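Local coordinates for YcgJ protein (Bacillus subtilis, PDB 1XXL) that probably acts as an S-adenosylmethionine-dependent methyltransferase, though its precise function is unknown, at residues S182-G187 with D192-I197; T35-S40 with S60-E65; V132-V137 with H148-S153; A159-S162 with A167-D170. One frame throughout, in Å; residues are numbered along the deposited sequence.

Overall arrangement
Contact 2 belongs to the Rossmann-like part that binds S-adenosylmethionine, where two helices beside the parallel strands meet through aliphatic and aromatic carbon. The other three lie later in the chain. Contact 1 is mostly buried apolar packing with a charged sulfate site at its margin, whereas contacts 2, 3 and 4 are partly buried. Contact 3 alone is held across its segments by a salt bridge, and contact 4 by a pair of aromatic rings. The loop of contact 3 leads into helix 154-163 of contact 4, and the two pack where Ser152 OG lies 3.6 Å from CE of selenomethionine Met160. Strand 166-179 runs into helix 180-187, yet the centres of contacts 4 and 1 lie about 34 Å apart.

Contact 1: S182-G187 with D192-I197; sequences SWIKRG and DREKQI. With SO4 (sulfate ion), chain E.
Arg186 holds a sulfate ion with two nitrogens, NE bonding to sulfate O4 at 3.0 Å (153° at the hydrogen) and NH2 to sulfate O3 at 3.1 Å. Its chain bends at chi3 (-61°), which swings the guanidinium back along the helix so that NE and NH2 both face the anion. Arg144 adds a third bond through its own NH2, and Trp183 CD1 comes to 3.8 Å from sulfate O3, which lies in the plane of the indole at its edge. The ion probably comes from the crystallisation liquor.

At the far end of the same indole the contact turns apolar: Trp183 CZ3 meets Ile197 CG2 at 4.2 Å, again near the ring plane. Ile184 and Ile197 reach for each other tip to tip, CD1 to CD1 at 4.0 Å. Glu194, its chain extended, brings its carboxylate obliquely against Ile184, Glu194 CD being 4.0 Å from Ile184 CG2; its OE2 finds a polar partner in Tyr180 OH.

Helices 180-187 and 191-202 form a helical hairpin with a short connection, away from the annotated S-adenosylmethionine-binding residues. They run roughly antiparallel, at 146°, with short-segment axes 12.0 Å apart, so side chains rather than backbones close the interface. Helix 131-144 packs against both, with Leu143 touching Ile197 and Asn141 touching Trp183, while Phe225 of strand 222-236 meets the indole edge-to-face.

Contact 2: T35-S40 with S60-E65; sequences TALAFS and SSFAQE
Segments 35-40 and 60-65 come nearest at Leu37 and Ala63, whose CA atoms are 7.0 Å apart. Leu37 carries the contact from one side, and its two methyl groups divide the work. CD1 is pressed obliquely against the ring of Phe62, 3.2 Å from CE2 and 3.3 Å from CD2; these separations are short for carbon and their exact values are doubtful. CD2 turns to the helix itself and rests 4.0 Å from both CA and CB of Ala63, where the small side chain lets the leucine approach the backbone. A chi1 of -175° turns the Phe62 ring toward helix 34-39, where it also meets the ring of His34. Replacing Leu37 with an alanine would remove both methyls and is likely to open a gap between the Phe62 ring and Ala63.

The Leu37 carbonyl oxygen accepts two bonds from one residue, Ser40 OG at 2.7 Å and Ser40 N at 3.2 Å, both from the same face of its plane.

Val71 of strand 71-75 and the loop residue Val68 touch both Leu37 and Ala63. Helix 34-39 links parallel strands 24-28 and 45-50, and helix 53-66 links 45-50 and 71-75: successive beta-alpha-beta crossovers, as in the Rossmann-like core of S-adenosylmethionine-dependent methyltransferases.

Contact 3: V132-V137 with H148-S153; sequences VLDEFV and HVRESS
Asp134 and Arg150 form an end-on salt bridge in which each carboxylate oxygen has its own nitrogen. Arg150 NH2 reaches Asp134 OD1 at 2.8 Å in a nearly straight bond (171°), and Arg150 NH1 reaches Asp134 OD2 at 2.9 Å with the oxygen tilted a little from the guanidinium plane. Both oxygens use their syn lone pairs, and the two flat groups lie 20° from coplanar. The arginine chain is extended from CG to NE, which brings NH1 and NH2 to the Asp134 carboxylate. NH2 is also paired with Glu156, whose OE2 also accepts a hydrogen bond from Ser153 N, Ser153 being the N-cap residue of helix 154-163. Replacing Asp134 with an alanine would probably leave NH1 without its acidic partner and the guanidinium less firmly held in its plane.

The segment 148-153 is the loop joining helix 131-144 to helix 154-163, in the connection that follows the fifth parallel strand, 118-125, of the class I methyltransferase sheet.

Deeper in, the buried carboxylate of Glu151 is held at both oxygens, OE1 by His125 ND1 and OE2 by Asn141 ND2. It crosses Val137 at about a right angle, with OE1 3.8 Å from Val137 CG2. Asn138, one turn along the helix from Asp134, joins the helix to the loop: its OD1 takes bonds from Glu151 N and His148 NE2, while its ND2 donates to Asp134 O.

Contact 4: A159-S162 with A167-D170; sequences AMFS and AYQD
Tyr168, on the outer strand 166-179 of the methyltransferase sheet, packs against Phe161 of helix 154-163, the helix that leads into this strand through a tight helix-to-strand turn. Starting at CB, the tyrosine touches at once: Tyr168 CB lies 3.9 Å from Phe161 CD2. With chi1 at 173°, the two side chains cross at about a right angle. Beyond CG, Tyr168 CD2 is again 3.9 Å from Phe161 CD2. CE2, CZ and OH lie farther from segment 159-162, so between these segments the tyrosine side chain makes its contact through CB and CD2.

The two rings form an offset edge-to-face pair, the edge of Tyr168 turned to the face of Phe161, with centroids 5.7 Å apart and planes at 69°. Around this pair, Ile232 of the neighbouring antiparallel strand 222-236 touches both side chains, Ile230 touches the tyrosine, and Leu154, Trp157 and Gln158 of helix 154-163 reach it too. The contact joins the C-terminal half of helix 154-163 to the sheet, with no hydrogen bond between the segments. Phe161 CD2 also approaches the backbone: Ala167 O sits 4.0 Å from it, at the edge of the ring and near its plane.

Contact 1: S182-G187 with D192-I197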
loop_
_atom_site.group_PDB
_atom_site.type_symbol
_atom_site.label_atom_id
_atom_site.label_comp_id
_atom_site.label_asym_id
_atom_site.label_seq_id
_atom_site.Cartn_x
_atom_site.Cartn_y
_atom_site.Cartn_z
ATOM N N SER A 182 16.833 -5.988 -9.656
ATOM C CA SER A 182 15.470 -6.350 -9.989
ATOM C C SER A 182 14.509 -5.161 -9.848
ATOM O O SER A 182 13.649 -4.945 -10.687
ATOM C CB SER A 182 15.068 -7.511 -9.094
ATOM O OG SER A 182 13.685 -7.711 -9.138
ATOM N N TRP A 183 14.680 -4.389 -8.784
ATOM C CA TRP A 183 13.884 -3.187 -8.522
ATOM C C TRP A 183 14.007 -2.145 -9.645
ATOM O O TRP A 183 13.027 -1.542 -10.048
ATOM C CB TRP A 183 14.391 -2.601 -7.204
ATOM C CG TRP A 183 13.645 -1.458 -6.624
ATOM C CD1 TRP A 183 12.400 -1.479 -6.116
ATOM C CD2 TRP A 183 14.145 -0.141 -6.418
ATOM N NE1 TRP A 183 12.077 -0.249 -5.617
ATOM C CE2 TRP A 183 13.133 0.594 -5.805
ATOM C CE3 TRP A 183 15.357 0.498 -6.724
ATOM C CZ2 TRP A 183 13.286 1.934 -5.452
ATOM C CZ3 TRP A 183 15.511 1.817 -6.390
ATOM C CH2 TRP A 183 14.476 2.533 -5.759
ATOM N N ILE A 184 15.222 -1.931 -10.132
ATOM C CA ILE A 184 15.460 -1.026 -11.253
ATOM C C ILE A 184 14.823 -1.539 -12.534
ATOM O O ILE A 184 14.172 -0.771 -13.227
ATOM C CB ILE A 184 16.953 -0.801 -11.487
ATOM C CG1 ILE A 184 17.557 0.002 -10.330
ATOM C CG2 ILE A 184 17.204 -0.103 -12.843
ATOM C CD1 ILE A 184 16.978 1.395 -10.106
ATOM N N LYS A 185 15.013 -2.825 -12.836
ATOM C CA LYS A 185 14.361 -3.456 -14.002
ATOM C C LYS A 185 12.824 -3.346 -14.000
ATOM O O LYS A 185 12.244 -2.934 -14.988
ATOM C CB LYS A 185 14.783 -4.927 -14.146
ATOM C CG LYS A 185 16.121 -5.113 -14.844
ATOM C CD LYS A 185 16.395 -6.596 -15.194
ATOM C CE LYS A 185 15.655 -7.067 -16.475
ATOM N NZ LYS A 185 15.854 -8.554 -16.762
ATOM N N ARG A 186 12.177 -3.679 -12.888
ATOM C CA ARG A 186 10.712 -3.569 -12.768
ATOM C C ARG A 186 10.189 -2.128 -12.856
ATOM O O ARG A 186 9.018 -1.910 -13.187
ATOM C CB ARG A 186 10.233 -4.162 -11.444
ATOM C CG ARG A 186 10.458 -5.660 -11.291
ATOM C CD ARG A 186 9.700 -6.211 -10.066
ATOM N NE ARG A 186 10.152 -5.591 -8.812
ATOM C CZ ARG A 186 10.988 -6.136 -7.925
ATOM N NH1 ARG A 186 11.483 -7.351 -8.111
ATOM N NH2 ARG A 186 11.330 -5.460 -6.828
ATOM N N GLY A 187 11.032 -1.153 -12.506
ATOM C CA GLY A 187 10.694 0.259 -12.656
ATOM C C GLY A 187 10.972 0.824 -14.051
ATOM O O GLY A 187 10.542 1.924 -14.356
ATOM N N ASP A 192 20.108 7.897 -16.670
ATOM C CA ASP A 192 20.354 9.129 -15.932
ATOM C C ASP A 192 19.541 9.188 -14.623
ATOM O O ASP A 192 20.081 9.584 -13.588
ATOM C CB ASP A 192 20.090 10.356 -16.804
ATOM C CG ASP A 192 20.375 11.647 -16.066
ATOM O OD1 ASP A 192 19.398 12.372 -15.773
ATOM O OD2 ASP A 192 21.566 11.886 -15.745
ATOM N N ARG A 193 18.262 8.787 -14.664
ATOM C CA ARG A 193 17.485 8.590 -13.427
ATOM C C ARG A 193 18.171 7.608 -12.481
ATOM O O ARG A 193 18.294 7.879 -11.282
ATOM C CB ARG A 193 16.072 8.078 -13.702
ATOM C CG ARG A 193 14.995 9.142 -13.682
ATOM C CD ARG A 193 14.918 9.869 -12.341
ATOM N NE ARG A 193 13.573 10.410 -12.122
ATOM C CZ ARG A 193 13.173 11.635 -12.466
ATOM N NH1 ARG A 193 14.014 12.494 -13.053
ATOM N NH2 ARG A 193 11.913 12.010 -12.223
ATOM N N GLU A 194 18.633 6.481 -13.020
ATOM C CA GLU A 194 19.339 5.508 -12.206
ATOM C C GLU A 194 20.622 6.070 -11.631
ATOM O O GLU A 194 20.929 5.797 -10.477
ATOM C CB GLU A 194 19.646 4.220 -12.967
ATOM C CG GLU A 194 20.089 3.123 -12.022
ATOM C CD GLU A 194 20.622 1.889 -12.708
ATOM O OE1 GLU A 194 20.516 1.817 -13.945
ATOM O OE2 GLU A 194 21.150 0.995 -11.984
ATOM N N LYS A 195 21.379 6.846 -12.405
ATOM C CA LYS A 195 22.608 7.424 -11.874
ATOM C C LYS A 195 22.289 8.284 -10.644
ATOM O O LYS A 195 23.063 8.292 -9.688
ATOM C CB LYS A 195 23.389 8.264 -12.908
ATOM C CG LYS A 195 24.093 7.483 -14.060
ATOM C CD LYS A 195 25.365 6.668 -13.652
ATOM C CE LYS A 195 26.318 6.428 -14.872
ATOM N NZ LYS A 195 27.603 5.696 -14.525
ATOM N N GLN A 196 21.163 9.006 -10.679
ATOM C CA GLN A 196 20.720 9.808 -9.512
ATOM C C GLN A 196 20.411 8.917 -8.291
ATOM O O GLN A 196 20.750 9.255 -7.161
ATOM C CB GLN A 196 19.487 10.656 -9.842
ATOM C CG GLN A 196 19.708 11.727 -10.907
ATOM C CD GLN A 196 18.397 12.470 -11.271
ATOM O OE1 GLN A 196 17.702 13.005 -10.386
ATOM N NE2 GLN A 196 18.067 12.503 -12.569
ATOM N N ILE A 197 19.753 7.790 -8.533
ATOM C CA ILE A 197 19.489 6.796 -7.466
ATOM C C ILE A 197 20.799 6.291 -6.862
ATOM O O ILE A 197 20.939 6.225 -5.648
ATOM C CB ILE A 197 18.658 5.605 -7.987
ATOM C CG1 ILE A 197 17.220 6.061 -8.223
ATOM C CG2 ILE A 197 18.666 4.474 -6.975
ATOM C CD1 ILE A 197 16.419 5.196 -9.052
HETATM S S SO4 E . 7.947 -3.190 -6.829
HETATM O O1 SO4 E . 7.464 -1.836 -6.568
HETATM O O2 SO4 E . 6.901 -4.149 -6.454
HETATM O O3 SO4 E . 9.133 -3.484 -6.013
HETATM O O4 SO4 E . 8.238 -3.283 -8.262
#

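Contact 2: T35-S40 with S60-E65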
loop_
_atom_site.group_PDB
_atom_site.type_symbol
_atom_site.label_atom_id
_atom_site.label_comp_id
_atom_site.label_asym_id
_atom_site.label_seq_id
_atom_site.Cartn_x
_atom_site.Cartn_y
_atom_site.Cartn_z
ATOM N N THR A 35 -5.148 -9.149 -4.555
ATOM C CA THR A 35 -5.707 -9.022 -3.211
ATOM C C THR A 35 -7.164 -9.482 -3.195
ATOM O O THR A 35 -7.566 -10.263 -2.334
ATOM C CB THR A 35 -5.580 -7.582 -2.623
ATOM O OG1 THR A 35 -4.221 -7.164 -2.691
ATOM C CG2 THR A 35 -6.010 -7.539 -1.151
ATOM N N ALA A 36 -7.942 -9.013 -4.163
ATOM C CA ALA A 36 -9.369 -9.351 -4.232
ATOM C C ALA A 36 -9.579 -10.839 -4.448
ATOM O O ALA A 36 -10.438 -11.454 -3.801
ATOM C CB ALA A 36 -10.081 -8.535 -5.343
ATOM N N LEU A 37 -8.806 -11.430 -5.350
ATOM C CA LEU A 37 -8.894 -12.884 -5.564
ATOM C C LEU A 37 -8.536 -13.703 -4.335
ATOM O O LEU A 37 -9.167 -14.724 -4.052
ATOM C CB LEU A 37 -8.007 -13.314 -6.715
ATOM C CG LEU A 37 -8.391 -12.750 -8.084
ATOM C CD1 LEU A 37 -7.449 -13.364 -9.105
ATOM C CD2 LEU A 37 -9.801 -13.075 -8.436
ATOM N N ALA A 38 -7.535 -13.255 -3.588
ATOM C CA ALA A 38 -7.138 -13.983 -2.378
ATOM C C ALA A 38 -8.228 -13.969 -1.300
ATOM O O ALA A 38 -8.381 -14.938 -0.570
ATOM C CB ALA A 38 -5.825 -13.451 -1.848
ATOM N N PHE A 39 -9.006 -12.892 -1.224
ATOM C CA PHE A 39 -10.083 -12.808 -0.241
ATOM C C PHE A 39 -11.307 -13.604 -0.640
ATOM O O PHE A 39 -12.087 -14.008 0.227
ATOM C CB PHE A 39 -10.491 -11.337 0.016
ATOM C CG PHE A 39 -9.701 -10.669 1.113
ATOM C CD1 PHE A 39 -8.454 -10.110 0.848
ATOM C CD2 PHE A 39 -10.195 -10.615 2.414
ATOM C CE1 PHE A 39 -7.701 -9.504 1.875
ATOM C CE2 PHE A 39 -9.460 -9.992 3.436
ATOM C CZ PHE A 39 -8.216 -9.447 3.161
ATOM N N SER A 40 -11.470 -13.817 -1.946
ATOM C CA SER A 40 -12.726 -14.318 -2.526
ATOM C C SER A 40 -13.260 -15.670 -1.994
ATOM O O SER A 40 -14.459 -15.813 -1.857
ATOM C CB SER A 40 -12.635 -14.358 -4.062
ATOM O OG SER A 40 -11.777 -15.387 -4.509
ATOM N N SER A 60 -10.175 -8.031 -14.274
ATOM C CA SER A 60 -11.415 -8.732 -14.625
ATOM C C SER A 60 -11.133 -9.994 -15.445
ATOM O O SER A 60 -11.781 -11.014 -15.247
ATOM C CB SER A 60 -12.381 -7.845 -15.413
ATOM O OG SER A 60 -12.465 -6.545 -14.889
ATOM N N SER A 61 -10.176 -9.928 -16.363
ATOM C CA SER A 61 -9.868 -11.105 -17.171
ATOM C C SER A 61 -9.140 -12.153 -16.330
ATOM O O SER A 61 -9.351 -13.343 -16.521
ATOM C CB SER A 61 -9.084 -10.735 -18.427
ATOM O OG SER A 61 -7.793 -10.294 -18.089
ATOM N N PHE A 62 -8.337 -11.706 -15.364
ATOM C CA PHE A 62 -7.656 -12.606 -14.429
ATOM C C PHE A 62 -8.648 -13.373 -13.521
ATOM O O PHE A 62 -8.455 -14.573 -13.270
ATOM C CB PHE A 62 -6.606 -11.810 -13.629
ATOM C CG PHE A 62 -5.756 -12.642 -12.704
ATOM C CD1 PHE A 62 -5.226 -13.866 -13.108
ATOM C CD2 PHE A 62 -5.436 -12.169 -11.434
ATOM C CE1 PHE A 62 -4.440 -14.614 -12.250
ATOM C CE2 PHE A 62 -4.632 -12.909 -10.577
ATOM C CZ PHE A 62 -4.143 -14.135 -10.982
ATOM N N ALA A 63 -9.710 -12.695 -13.063
ATOM C CA ALA A 63 -10.812 -13.336 -12.322
ATOM C C ALA A 63 -11.536 -14.399 -13.167
ATOM O O ALA A 63 -11.805 -15.511 -12.696
ATOM C CB ALA A 63 -11.803 -12.307 -11.862
ATOM N N GLN A 64 -11.849 -14.030 -14.409
ATOM C CA GLN A 64 -12.447 -14.944 -15.395
ATOM C C GLN A 64 -11.571 -16.183 -15.624
ATOM O O GLN A 64 -12.032 -17.302 -15.552
ATOM C CB GLN A 64 -12.636 -14.206 -16.716
ATOM C CG GLN A 64 -13.605 -14.863 -17.659
ATOM C CD GLN A 64 -13.874 -13.981 -18.843
ATOM O OE1 GLN A 64 -15.013 -13.539 -19.070
ATOM N NE2 GLN A 64 -12.814 -13.673 -19.596
ATOM N N GLU A 65 -10.293 -15.952 -15.876
ATOM C CA GLU A 65 -9.295 -17.019 -16.039
ATOM C C GLU A 65 -9.190 -17.960 -14.828
ATOM O O GLU A 65 -8.907 -19.154 -14.996
ATOM C CB GLU A 65 -7.937 -16.378 -16.352
ATOM C CG GLU A 65 -6.724 -17.264 -16.163
ATOM C CD GLU A 65 -5.418 -16.503 -16.396
ATOM O OE1 GLU A 65 -4.536 -16.530 -15.497
ATOM O OE2 GLU A 65 -5.291 -15.871 -17.477
#

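Contact 3: V132-V137 with H148-S153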
loop_
_atom_site.group_PDB
_atom_site.type_symbol
_atom_site.label_atom_id
_atom_site.label_comp_id
_atom_site.label_asym_id
_atom_site.label_seq_id
_atom_site.Cartn_x
_atom_site.Cartn_y
_atom_site.Cartn_z
ATOM N N VAL A 132 14.682 13.741 8.121
ATOM C CA VAL A 132 15.780 13.545 7.160
ATOM C C VAL A 132 15.750 12.134 6.547
ATOM O O VAL A 132 16.091 11.947 5.374
ATOM C CB VAL A 132 17.161 13.859 7.821
ATOM C CG1 VAL A 132 18.275 13.692 6.855
ATOM C CG2 VAL A 132 17.193 15.331 8.276
ATOM N N LEU A 133 15.302 11.157 7.325
ATOM C CA LEU A 133 15.150 9.788 6.826
ATOM C C LEU A 133 13.851 9.665 6.022
ATOM O O LEU A 133 13.810 8.972 5.006
ATOM C CB LEU A 133 15.173 8.793 7.972
ATOM C CG LEU A 133 16.460 8.788 8.799
ATOM C CD1 LEU A 133 16.339 7.816 9.931
ATOM C CD2 LEU A 133 17.685 8.477 7.969
ATOM N N ASP A 134 12.807 10.336 6.514
ATOM C CA ASP A 134 11.535 10.508 5.794
ATOM C C ASP A 134 11.797 10.996 4.349
ATOM O O ASP A 134 11.398 10.386 3.349
ATOM C CB ASP A 134 10.704 11.517 6.574
ATOM C CG ASP A 134 9.386 11.834 5.938
ATOM O OD1 ASP A 134 8.429 12.054 6.725
ATOM O OD2 ASP A 134 9.286 11.862 4.692
ATOM N N GLU A 135 12.505 12.100 4.270
ATOM C CA GLU A 135 12.904 12.702 3.006
ATOM C C GLU A 135 13.796 11.765 2.135
ATOM O O GLU A 135 13.616 11.663 0.923
ATOM C CB GLU A 135 13.608 13.980 3.415
ATOM C CG GLU A 135 14.160 14.887 2.418
ATOM C CD GLU A 135 14.691 16.156 3.132
ATOM O OE1 GLU A 135 15.653 16.776 2.611
ATOM O OE2 GLU A 135 14.154 16.503 4.237
ATOM N N PHE A 136 14.725 11.052 2.760
ATOM C CA PHE A 136 15.646 10.173 2.028
ATOM C C PHE A 136 14.887 9.087 1.272
ATOM O O PHE A 136 15.091 8.874 0.073
ATOM C CB PHE A 136 16.641 9.524 2.992
ATOM C CG PHE A 136 17.582 8.581 2.326
ATOM C CD1 PHE A 136 17.277 7.224 2.216
ATOM C CD2 PHE A 136 18.777 9.042 1.794
ATOM C CE1 PHE A 136 18.154 6.362 1.582
ATOM C CE2 PHE A 136 19.644 8.179 1.176
ATOM C CZ PHE A 136 19.331 6.848 1.065
ATOM N N VAL A 137 13.994 8.418 1.989
ATOM C CA VAL A 137 13.252 7.320 1.423
ATOM C C VAL A 137 12.188 7.788 0.440
ATOM O O VAL A 137 11.964 7.123 -0.563
ATOM C CB VAL A 137 12.685 6.368 2.505
ATOM C CG1 VAL A 137 11.548 7.000 3.321
ATOM C CG2 VAL A 137 12.249 5.037 1.852
ATOM N N HIS A 148 4.972 8.100 -7.552
ATOM C CA HIS A 148 5.099 8.207 -6.098
ATOM C C HIS A 148 4.719 9.601 -5.650
ATOM O O HIS A 148 5.226 10.580 -6.181
ATOM C CB HIS A 148 6.540 7.918 -5.670
ATOM C CG HIS A 148 6.732 7.873 -4.187
ATOM N ND1 HIS A 148 6.552 6.724 -3.453
ATOM C CD2 HIS A 148 7.090 8.832 -3.301
ATOM C CE1 HIS A 148 6.788 6.975 -2.177
ATOM N NE2 HIS A 148 7.125 8.246 -2.057
ATOM N N VAL A 149 3.799 9.688 -4.704
ATOM C CA VAL A 149 3.383 10.984 -4.153
ATOM C C VAL A 149 4.067 11.153 -2.810
ATOM O O VAL A 149 4.929 12.007 -2.657
ATOM C CB VAL A 149 1.842 11.091 -4.021
ATOM C CG1 VAL A 149 1.452 12.376 -3.323
ATOM C CG2 VAL A 149 1.185 11.026 -5.427
ATOM N N ARG A 150 3.700 10.339 -1.828
ATOM C CA ARG A 150 4.367 10.407 -0.529
ATOM C C ARG A 150 4.022 9.179 0.282
ATOM O O ARG A 150 2.880 8.750 0.270
ATOM C CB ARG A 150 3.939 11.675 0.252
ATOM C CG ARG A 150 4.401 11.642 1.719
ATOM C CD ARG A 150 4.122 12.899 2.504
ATOM N NE ARG A 150 4.428 12.663 3.914
ATOM C CZ ARG A 150 5.649 12.626 4.438
ATOM N NH1 ARG A 150 6.725 12.839 3.669
ATOM N NH2 ARG A 150 5.800 12.372 5.742
ATOM N N GLU A 151 5.024 8.612 0.960
ATOM C CA GLU A 151 4.785 7.629 1.994
ATOM C C GLU A 151 4.815 8.346 3.340
ATOM O O GLU A 151 5.832 8.972 3.734
ATOM C CB GLU A 151 5.740 6.415 1.899
ATOM C CG GLU A 151 7.203 6.621 2.215
ATOM C CD GLU A 151 8.111 5.676 1.401
ATOM O OE1 GLU A 151 8.463 4.586 1.908
ATOM O OE2 GLU A 151 8.451 6.027 0.239
ATOM N N SER A 152 3.665 8.285 4.004
ATOM C CA SER A 152 3.436 8.974 5.253
ATOM C C SER A 152 4.198 8.281 6.380
ATOM O O SER A 152 4.553 7.085 6.289
ATOM C CB SER A 152 1.932 9.003 5.594
ATOM O OG SER A 152 1.154 9.687 4.630
ATOM N N SER A 153 4.452 9.035 7.452
ATOM C CA SER A 153 5.009 8.464 8.674
ATOM C C SER A 153 3.911 7.780 9.498
ATOM O O SER A 153 2.725 7.997 9.246
ATOM C CB SER A 153 5.706 9.570 9.490
ATOM O OG SER A 153 4.760 10.452 10.052
#

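Contact 4: A159-S162 with A167-D170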
loop_
_atom_site.group_PDB
_atom_site.type_symbol
_atom_site.label_atom_id
_atom_site.label_comp_id
_atom_site.label_asym_id
_atom_site.label_seq_id
_atom_site.Cartn_x
_atom_site.Cartn_y
_atom_site.Cartn_z
ATOM N N ALA A 159 -2.569 10.118 13.333
ATOM C CA ALA A 159 -3.320 11.386 13.406
ATOM C C ALA A 159 -4.509 11.380 12.438
ATOM O O ALA A 159 -5.598 11.810 12.791
ATOM C CB ALA A 159 -2.407 12.567 13.120
HETATM N N MSE A 160 -4.295 10.870 11.219
HETATM C CA MSE A 160 -5.392 10.701 10.246
HETATM C C MSE A 160 -6.486 9.721 10.709
HETATM O O MSE A 160 -7.662 9.951 10.503
HETATM C CB MSE A 160 -4.839 10.246 8.907
HETATM C CG MSE A 160 -3.906 11.256 8.293
HETATM SE SE MSE A 160 -3.459 10.938 6.380
HETATM C CE MSE A 160 -1.833 9.821 6.596
ATOM N N PHE A 161 -6.095 8.619 11.333
ATOM C CA PHE A 161 -7.080 7.694 11.868
ATOM C C PHE A 161 -7.902 8.359 12.954
ATOM O O PHE A 161 -9.130 8.256 12.944
ATOM C CB PHE A 161 -6.432 6.434 12.409
ATOM C CG PHE A 161 -6.121 5.410 11.362
ATOM C CD1 PHE A 161 -5.731 5.777 10.079
ATOM C CD2 PHE A 161 -6.179 4.060 11.673
ATOM C CE1 PHE A 161 -5.425 4.805 9.128
ATOM C CE2 PHE A 161 -5.853 3.099 10.726
ATOM C CZ PHE A 161 -5.482 3.469 9.461
ATOM N N SER A 162 -7.224 9.051 13.864
ATOM C CA SER A 162 -7.893 9.762 14.941
ATOM C C SER A 162 -8.849 10.826 14.418
ATOM O O SER A 162 -9.935 10.984 14.972
ATOM C CB SER A 162 -6.869 10.388 15.902
ATOM O OG SER A 162 -7.457 10.650 17.162
ATOM N N ALA A 167 -10.019 3.634 15.320
ATOM C CA ALA A 167 -9.031 3.127 16.249
ATOM C C ALA A 167 -7.826 2.578 15.470
ATOM O O ALA A 167 -8.003 1.879 14.476
ATOM C CB ALA A 167 -9.629 2.048 17.136
ATOM N N TYR A 168 -6.616 2.882 15.927
ATOM C CA TYR A 168 -5.367 2.499 15.248
ATOM C C TYR A 168 -4.675 1.350 15.969
ATOM O O TYR A 168 -4.511 1.383 17.181
ATOM C CB TYR A 168 -4.418 3.702 15.184
ATOM C CG TYR A 168 -2.992 3.462 14.660
ATOM C CD1 TYR A 168 -1.995 2.920 15.479
ATOM C CD2 TYR A 168 -2.632 3.843 13.356
ATOM C CE1 TYR A 168 -0.687 2.733 15.004
ATOM C CE2 TYR A 168 -1.351 3.668 12.885
ATOM C CZ TYR A 168 -0.386 3.101 13.700
ATOM O OH TYR A 168 0.884 2.950 13.201
ATOM N N GLN A 169 -4.220 0.360 15.203
ATOM C CA GLN A 169 -3.381 -0.700 15.744
ATOM C C GLN A 169 -2.319 -1.070 14.730
ATOM O O GLN A 169 -2.618 -1.313 13.566
ATOM C CB GLN A 169 -4.239 -1.919 16.092
ATOM C CG GLN A 169 -3.532 -2.940 16.915
ATOM C CD GLN A 169 -4.427 -4.108 17.320
ATOM O OE1 GLN A 169 -5.655 -4.049 17.197
ATOM N NE2 GLN A 169 -3.801 -5.175 17.819
ATOM N N ASP A 170 -1.076 -1.079 15.180
ATOM C CA ASP A 170 0.049 -1.645 14.440
ATOM C C ASP A 170 0.041 -3.193 14.621
ATOM O O ASP A 170 0.285 -3.729 15.702
ATOM C CB ASP A 170 1.352 -0.954 14.902
ATOM C CG ASP A 170 2.608 -1.759 14.612
ATOM O OD1 ASP A 170 2.606 -2.699 13.778
ATOM O OD2 ASP A 170 3.635 -1.453 15.260
#